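HTH-type transcriptional regulator LysG (Mycobacterium tuberculosis, PDB 3ISP) probably activates expression of the lysine exporter LysE and represses its own gene, acting as a homodimeric DNA-binding transcription factor of the LysR family. Local coordinates at residues 97-102 with 266-271; 108-113 with 143-148; 199-204 with 260-265. All blocks are in the same frame, centred on the assembly; numbering follows the deposited sequence.

Contact 1 of 3, residues 97-102 with 266-271; sequences ITIAVN and LYWQCW
Ile99 and Trp268 reach for each other across the strand that lies between them: CG2 of Ile99 stands 4.0 Å from CH2 of Trp268, at the rim of the indole and near its plane. The two side chains cross at about a right angle, and one methyl meets the far corner of the six-membered ring. With chi1 of 66°, Ile99 holds CG1 between its backbone N and carbonyl carbon, which turns CG2 anti to the carbonyl carbon, on the N side. The indole of Trp268 is carried out with CG anti to the backbone N (chi1 163°), and a ring of this length bridges the 10.2 Å between CA of Ile99 and CA of Trp268. Strands 95-101 and 255-271 are second neighbours in the mixed sheet of the LysR substrate-binding domain, a member of the periplasmic-binding-protein clan. They run in opposite directions; strand 143-146 lies between them and makes backbone hydrogen bonds to both, as Val145 does with Ala100 and Ala144 with Gln269. On the same face of that middle strand, Val145 touches Trp268 and Asn102. A large apolar ring suits this buried place, and its one polar atom is provided for, because NE1 of Trp268 is hydrogen-bonded to OG1 of Thr282 in helix 276-288. At the other end, OD1 of Asn102 lies 4.0 Å from the CD2 methyl of Leu266, a plain van der Waals touch. Asn102 is the N-cap of helix 103-107, a position where asparagine is common, and its ND2 makes a weak hydrogen bond to OG of Ser105.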
# COMPACT_ATOMS: atom_id res chain seq x y z
N ILE A 97 26.14 2.85 -15.38
CA ILE A 97 26.07 2.89 -13.93
C ILE A 97 24.82 3.62 -13.47
O ILE A 97 24.52 4.73 -13.92
CB ILE A 97 27.33 3.51 -13.29
CG1 ILE A 97 28.43 2.46 -13.22
CG2 ILE A 97 27.04 4.00 -11.89
CD1 ILE A 97 28.08 1.29 -12.34
N THR A 98 24.07 2.99 -12.58
CA THR A 98 22.86 3.59 -12.06
C THR A 98 23.04 3.93 -10.59
O THR A 98 23.41 3.08 -9.77
CB THR A 98 21.65 2.66 -12.22
OG1 THR A 98 21.41 2.40 -13.61
CG2 THR A 98 20.42 3.31 -11.61
N ILE A 99 22.79 5.19 -10.26
CA ILE A 99 22.88 5.59 -8.87
C ILE A 99 21.68 6.40 -8.44
O ILE A 99 21.20 7.26 -9.18
CB ILE A 99 24.22 6.29 -8.55
CG1 ILE A 99 24.35 7.61 -9.27
CG2 ILE A 99 25.40 5.41 -8.96
CD1 ILE A 99 25.79 7.85 -9.69
N ALA A 100 21.17 6.10 -7.26
CA ALA A 100 20.09 6.87 -6.67
C ALA A 100 20.63 8.15 -6.00
O ALA A 100 21.74 8.14 -5.45
CB ALA A 100 19.33 6.01 -5.68
N VAL A 101 19.87 9.24 -6.05
CA VAL A 101 20.24 10.50 -5.39
C VAL A 101 19.02 11.27 -4.88
O VAL A 101 18.13 11.60 -5.66
CB VAL A 101 21.00 11.43 -6.35
CG1 VAL A 101 21.39 12.70 -5.65
CG2 VAL A 101 22.23 10.74 -6.90
N ASN A 102 18.98 11.58 -3.58
CA ASN A 102 17.91 12.40 -3.02
C ASN A 102 17.87 13.79 -3.64
O ASN A 102 18.92 14.39 -3.91
CB ASN A 102 18.00 12.50 -1.50
CG ASN A 102 19.25 13.24 -1.03
OD1 ASN A 102 19.20 14.06 -0.12
ND2 ASN A 102 20.38 12.95 -1.65
N LEU A 266 24.03 12.72 5.76
CA LEU A 266 23.94 11.94 4.53
C LEU A 266 24.95 10.78 4.55
O LEU A 266 25.93 10.81 5.30
CB LEU A 266 24.19 12.83 3.33
CG LEU A 266 23.13 13.90 3.08
CD1 LEU A 266 23.55 14.76 1.91
CD2 LEU A 266 21.78 13.27 2.81
N TYR A 267 24.69 9.77 3.72
CA TYR A 267 25.57 8.63 3.54
C TYR A 267 25.66 8.23 2.07
O TYR A 267 24.69 8.34 1.34
CB TYR A 267 25.05 7.46 4.37
CG TYR A 267 24.92 7.80 5.82
CD1 TYR A 267 25.96 7.57 6.71
CD2 TYR A 267 23.76 8.39 6.31
CE1 TYR A 267 25.86 7.89 8.03
CE2 TYR A 267 23.64 8.72 7.64
CZ TYR A 267 24.70 8.47 8.50
OH TYR A 267 24.60 8.81 9.83
N TRP A 268 26.82 7.77 1.63
CA TRP A 268 26.90 7.13 0.33
C TRP A 268 26.97 5.62 0.52
O TRP A 268 27.97 5.09 0.99
CB TRP A 268 28.11 7.66 -0.46
CG TRP A 268 28.53 6.81 -1.64
CD1 TRP A 268 29.55 5.91 -1.67
CD2 TRP A 268 27.94 6.78 -2.95
NE1 TRP A 268 29.64 5.32 -2.91
CE2 TRP A 268 28.66 5.84 -3.71
CE3 TRP A 268 26.88 7.46 -3.56
CZ2 TRP A 268 28.36 5.57 -5.04
CZ3 TRP A 268 26.59 7.18 -4.88
CH2 TRP A 268 27.31 6.25 -5.60
N GLN A 269 25.87 4.94 0.19
CA GLN A 269 25.81 3.48 0.21
C GLN A 269 26.04 2.89 -1.19
O GLN A 269 25.38 3.31 -2.14
CB GLN A 269 24.48 2.99 0.78
CG GLN A 269 24.31 3.34 2.23
CD GLN A 269 23.37 2.41 2.98
OE1 GLN A 269 23.38 1.20 2.79
NE2 GLN A 269 22.58 2.99 3.88
N CYS A 270 26.95 1.93 -1.30
CA CYS A 270 27.21 1.26 -2.57
C CYS A 270 27.53 -0.23 -2.41
O CYS A 270 27.84 -0.69 -1.31
CB CYS A 270 28.34 1.96 -3.33
SG CYS A 270 29.96 1.87 -2.53
N TRP A 271 27.44 -0.96 -3.52
CA TRP A 271 27.72 -2.40 -3.53
C TRP A 271 29.00 -2.74 -2.80
O TRP A 271 30.08 -2.30 -3.20
CB TRP A 271 27.83 -2.94 -4.95
CG TRP A 271 26.52 -3.06 -5.65
CD1 TRP A 271 25.28 -3.06 -5.09
CD2 TRP A 271 26.32 -3.22 -7.06
NE1 TRP A 271 24.32 -3.19 -6.06
CE2 TRP A 271 24.94 -3.30 -7.28
CE3 TRP A 271 27.18 -3.29 -8.15
CZ2 TRP A 271 24.39 -3.45 -8.55
CZ3 TRP A 271 26.63 -3.44 -9.42
CH2 TRP A 271 25.25 -3.51 -9.61

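Contact 2 of 3, residues 108-113 with 143-148; sequences TWFSAV and GAVTTE
Val145 sends both its methyl groups at the aromatic pair Trp109 and Phe110. From CB, which is directed at the 108-113 segment, the side chain forks. CG1 lies anti to the backbone N (chi1 176°) and meets the benzo part of the indole, 3.8 Å from CZ2 of Trp109. CG2, on the side of the backbone N, faces the place where the two rings come together: it is 3.8 Å from CH2 of Trp109 and also 3.8 Å from CE1 of Phe110, with CD1 of Phe110 at 3.9 Å. Both rings are approached at a slant. The branching at CB is what suits valine to this place, since one short side chain can occupy two directions at once from a strand.

Trp109 and Val145 come at each other from opposite directions, whereas Phe110 slides past the valine. The two aromatic residues also touch each other: CB of Phe110 lies 4.2 Å above one face of the Trp109 indole, offset toward its rim. On the phenyl ring, CG2 of Val113 sits 3.8 Å above the plane, over the centre, a CH-pi style of packing. A short 3-10 turn at 110-111 brings Val113 round to it, with its N bonded to O of Phe110.

In the substrate-binding domain this turn follows helix 103-107 and covers one face of strand 143-146; helix 276-288 adds Val285 and Ala288 against the rings, while helix 129-137 packs on the other face of the strand at Ala144. Across the contact there is no hydrogen bond and no charge: three buried side chains meet through carbon alone, so it rests on dispersion, the hydrophobic effect and the fit of two methyls to two rings.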
# COMPACT_ATOMS: atom_id res chain seq x y z
N THR A 108 22.08 20.59 -5.09
CA THR A 108 23.17 21.31 -4.46
C THR A 108 24.51 20.71 -4.84
O THR A 108 25.03 20.95 -5.93
CB THR A 108 22.99 21.37 -2.95
OG1 THR A 108 22.92 20.05 -2.42
CG2 THR A 108 21.71 22.10 -2.60
N TRP A 109 25.07 19.90 -3.96
CA TRP A 109 26.44 19.45 -4.14
C TRP A 109 26.67 18.39 -5.22
O TRP A 109 27.68 18.44 -5.91
CB TRP A 109 27.01 18.99 -2.82
CG TRP A 109 26.32 17.82 -2.23
CD1 TRP A 109 25.25 17.83 -1.39
CD2 TRP A 109 26.67 16.45 -2.43
NE1 TRP A 109 24.90 16.54 -1.06
CE2 TRP A 109 25.76 15.67 -1.68
CE3 TRP A 109 27.66 15.80 -3.17
CZ2 TRP A 109 25.81 14.29 -1.65
CZ3 TRP A 109 27.72 14.44 -3.13
CH2 TRP A 109 26.80 13.69 -2.38
N PHE A 110 25.73 17.45 -5.38
CA PHE A 110 25.99 16.27 -6.22
C PHE A 110 26.36 16.61 -7.67
O PHE A 110 27.11 15.89 -8.31
CB PHE A 110 24.81 15.30 -6.21
CG PHE A 110 25.14 13.93 -6.75
CD1 PHE A 110 25.49 12.91 -5.90
CD2 PHE A 110 25.08 13.67 -8.10
CE1 PHE A 110 25.79 11.65 -6.40
CE2 PHE A 110 25.37 12.41 -8.60
CZ PHE A 110 25.73 11.41 -7.75
N SER A 111 25.81 17.70 -8.17
CA SER A 111 26.10 18.17 -9.51
C SER A 111 27.57 17.98 -9.90
O SER A 111 27.87 17.67 -11.05
CB SER A 111 25.75 19.65 -9.60
OG SER A 111 26.30 20.20 -10.77
N ALA A 112 28.47 18.17 -8.95
CA ALA A 112 29.91 18.19 -9.24
C ALA A 112 30.40 16.87 -9.80
O ALA A 112 31.44 16.82 -10.45
CB ALA A 112 30.70 18.55 -7.98
N VAL A 113 29.64 15.81 -9.55
CA VAL A 113 30.09 14.44 -9.85
C VAL A 113 30.25 14.19 -11.34
O VAL A 113 31.02 13.32 -11.75
CB VAL A 113 29.12 13.39 -9.26
CG1 VAL A 113 29.53 11.98 -9.67
CG2 VAL A 113 29.06 13.51 -7.74
N GLY A 143 24.73 2.12 -6.24
CA GLY A 143 25.09 3.09 -5.22
C GLY A 143 24.05 4.18 -5.09
O GLY A 143 23.37 4.49 -6.06
N ALA A 144 23.93 4.77 -3.89
CA ALA A 144 22.92 5.80 -3.65
C ALA A 144 23.28 6.78 -2.53
O ALA A 144 23.73 6.38 -1.46
CB ALA A 144 21.57 5.16 -3.34
N VAL A 145 23.08 8.07 -2.77
CA VAL A 145 23.12 9.05 -1.70
C VAL A 145 21.79 8.94 -0.95
O VAL A 145 20.73 9.12 -1.53
CB VAL A 145 23.35 10.47 -2.24
CG1 VAL A 145 23.28 11.49 -1.12
CG2 VAL A 145 24.68 10.56 -2.95
N THR A 146 21.84 8.62 0.34
CA THR A 146 20.63 8.37 1.11
C THR A 146 20.78 8.91 2.53
O THR A 146 21.89 9.13 2.99
CB THR A 146 20.35 6.85 1.21
OG1 THR A 146 19.25 6.62 2.11
CG2 THR A 146 21.58 6.12 1.74
N THR A 147 19.67 9.12 3.21
CA THR A 147 19.73 9.63 4.58
C THR A 147 19.88 8.45 5.51
O THR A 147 19.87 8.61 6.72
CB THR A 147 18.46 10.43 4.99
OG1 THR A 147 17.28 9.62 4.80
CG2 THR A 147 18.34 11.74 4.19
N GLU A 148 20.02 7.28 4.90
CA GLU A 148 20.07 6.01 5.62
C GLU A 148 21.46 5.66 6.10
O GLU A 148 22.33 5.36 5.29
CB GLU A 148 19.59 4.88 4.72
CG GLU A 148 19.57 3.53 5.41
CD GLU A 148 18.41 3.42 6.36
OE1 GLU A 148 17.24 3.50 5.89
OE2 GLU A 148 18.65 3.25 7.58

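Contact 3 of 3, residues 199-204 with 260-265; sequences DGLQDM and IHLDVP
Leu201 and Met204, one helical turn apart, both lean on Leu262, joining the start of helix 201-210 to strand 255-271 in the LysR substrate-binding domain, where strands and helices pack against each other in the alpha/beta manner of the periplasmic-binding-protein clan. The helix is prepared by Asp199. Its OD1 accepts a capping bond from N of Leu201 at 3.1 Å, met from above the carboxylate plane, 49° out of it, and an aspartate is apt here because a negative group is favoured by the exposed N-H groups of a helix start. Gly200 follows, its carbonyl O accepting a hydrogen bond from the backbone N of Met204. Leu201 comes nearest through its backbone, O of Leu201 lying 3.9 Å from CD1 of Leu262; the approach of CD1 of Leu201 to CD1 of Leu262, at 4.4 Å, is looser. Its side chain also packs on Met239 of strand 238-241. Gln202 and Asp203 point away from the strand; Asp203, on the exposed side, forms a salt bridge with Arg216. Met204 turns back toward the strand. Its CG lies anti to the carbonyl carbon (chi1 -70°), and the chain bends at chi3, as an unbranched, flexible side chain readily can at this exposed margin. Met204 and Leu262 cross at about a right angle, and CD1 of Leu262 rests against the methionine chain, with SD of Met204 3.7 Å away.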
# COMPACT_ATOMS: atom_id res chain seq x y z
N ASP A 199 7.40 13.82 3.76
CA ASP A 199 8.36 14.86 4.13
C ASP A 199 8.20 15.23 5.59
O ASP A 199 7.16 15.74 5.99
CB ASP A 199 8.19 16.10 3.26
CG ASP A 199 9.29 17.10 3.50
OD1 ASP A 199 10.25 16.75 4.21
OD2 ASP A 199 9.18 18.24 2.97
N GLY A 200 9.23 14.96 6.38
CA GLY A 200 9.15 15.21 7.80
C GLY A 200 9.99 16.40 8.20
O GLY A 200 10.00 16.80 9.37
N LEU A 201 10.71 16.95 7.23
CA LEU A 201 11.63 18.06 7.48
C LEU A 201 11.02 19.19 8.31
O LEU A 201 11.58 19.58 9.32
CB LEU A 201 12.20 18.58 6.17
CG LEU A 201 13.64 18.16 5.89
CD1 LEU A 201 14.03 17.01 6.80
CD2 LEU A 201 13.83 17.78 4.44
N GLN A 202 9.88 19.71 7.89
CA GLN A 202 9.23 20.81 8.59
C GLN A 202 8.78 20.36 9.99
O GLN A 202 8.75 21.15 10.94
CB GLN A 202 8.03 21.32 7.78
CG GLN A 202 8.36 22.28 6.63
CD GLN A 202 9.00 21.61 5.41
OE1 GLN A 202 8.88 20.39 5.20
NE2 GLN A 202 9.66 22.41 4.59
N ASP A 203 8.43 19.09 10.11
CA ASP A 203 7.90 18.57 11.35
C ASP A 203 8.99 18.46 12.42
O ASP A 203 8.71 18.58 13.61
CB ASP A 203 7.25 17.20 11.12
CG ASP A 203 5.85 17.30 10.56
OD1 ASP A 203 5.39 18.43 10.31
OD2 ASP A 203 5.21 16.23 10.37
N MET A 204 10.22 18.23 11.99
CA MET A 204 11.32 18.07 12.94
C MET A 204 11.65 19.41 13.57
O MET A 204 11.90 19.50 14.78
CB MET A 204 12.54 17.46 12.28
CG MET A 204 12.36 16.01 11.89
SD MET A 204 13.82 15.40 11.05
CE MET A 204 13.07 14.27 9.87
N ILE A 260 16.55 28.50 14.53
CA ILE A 260 16.84 27.07 14.56
C ILE A 260 17.14 26.48 13.19
O ILE A 260 16.73 27.02 12.17
CB ILE A 260 15.65 26.30 15.12
CG1 ILE A 260 15.08 27.03 16.34
CG2 ILE A 260 16.05 24.87 15.44
CD1 ILE A 260 13.97 26.27 17.01
N HIS A 261 17.86 25.36 13.16
CA HIS A 261 18.11 24.64 11.91
C HIS A 261 18.08 23.11 12.09
O HIS A 261 17.92 22.60 13.20
CB HIS A 261 19.43 25.09 11.28
CG HIS A 261 20.62 24.92 12.17
ND1 HIS A 261 21.05 23.70 12.62
CD2 HIS A 261 21.49 25.83 12.66
CE1 HIS A 261 22.12 23.86 13.38
NE2 HIS A 261 22.42 25.15 13.41
N LEU A 262 18.22 22.39 10.98
CA LEU A 262 18.30 20.94 11.04
C LEU A 262 19.53 20.45 10.33
O LEU A 262 19.79 20.82 9.18
CB LEU A 262 17.07 20.28 10.40
CG LEU A 262 15.89 19.96 11.31
CD1 LEU A 262 15.11 18.83 10.70
CD2 LEU A 262 16.37 19.59 12.69
N ASP A 263 20.30 19.61 11.01
CA ASP A 263 21.39 18.90 10.36
C ASP A 263 20.92 17.49 10.07
O ASP A 263 20.38 16.80 10.95
CB ASP A 263 22.66 18.91 11.21
CG ASP A 263 23.24 20.30 11.37
OD1 ASP A 263 23.62 20.92 10.36
OD2 ASP A 263 23.33 20.77 12.53
N VAL A 264 21.09 17.08 8.83
CA VAL A 264 20.70 15.74 8.41
C VAL A 264 21.93 15.05 7.87
O VAL A 264 22.49 15.46 6.87
CB VAL A 264 19.62 15.80 7.31
CG1 VAL A 264 18.85 14.49 7.23
CG2 VAL A 264 18.66 16.94 7.59
N PRO A 265 22.39 14.01 8.58
CA PRO A 265 23.51 13.22 8.07
C PRO A 265 23.15 12.58 6.74
O PRO A 265 22.07 12.00 6.61
CB PRO A 265 23.66 12.12 9.13
CG PRO A 265 23.06 12.66 10.35
CD PRO A 265 21.94 13.55 9.90

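In the fold
From the N terminus, past the DNA-binding helices and the long helix 66-82, the chain reaches strand 95-101, where contact 1 opens. Contact 2 closes first, a short loop of 29 residues linking the turn after helix 103-107 to strand 143-146. Further on, contact 3 opens at helix 201-210 and closes on the earlier part of strand 255-271; contact 1 closes immediately after it on the same strand. Contacts 2 and 3 thus follow one another in series, and both lie within the long loop of contact 1. Contacts 1 and 2 meet around strand 143-146, whereas contact 3 lies about 21 Å from contact 1, centre to centre, toward the other end of the long strand.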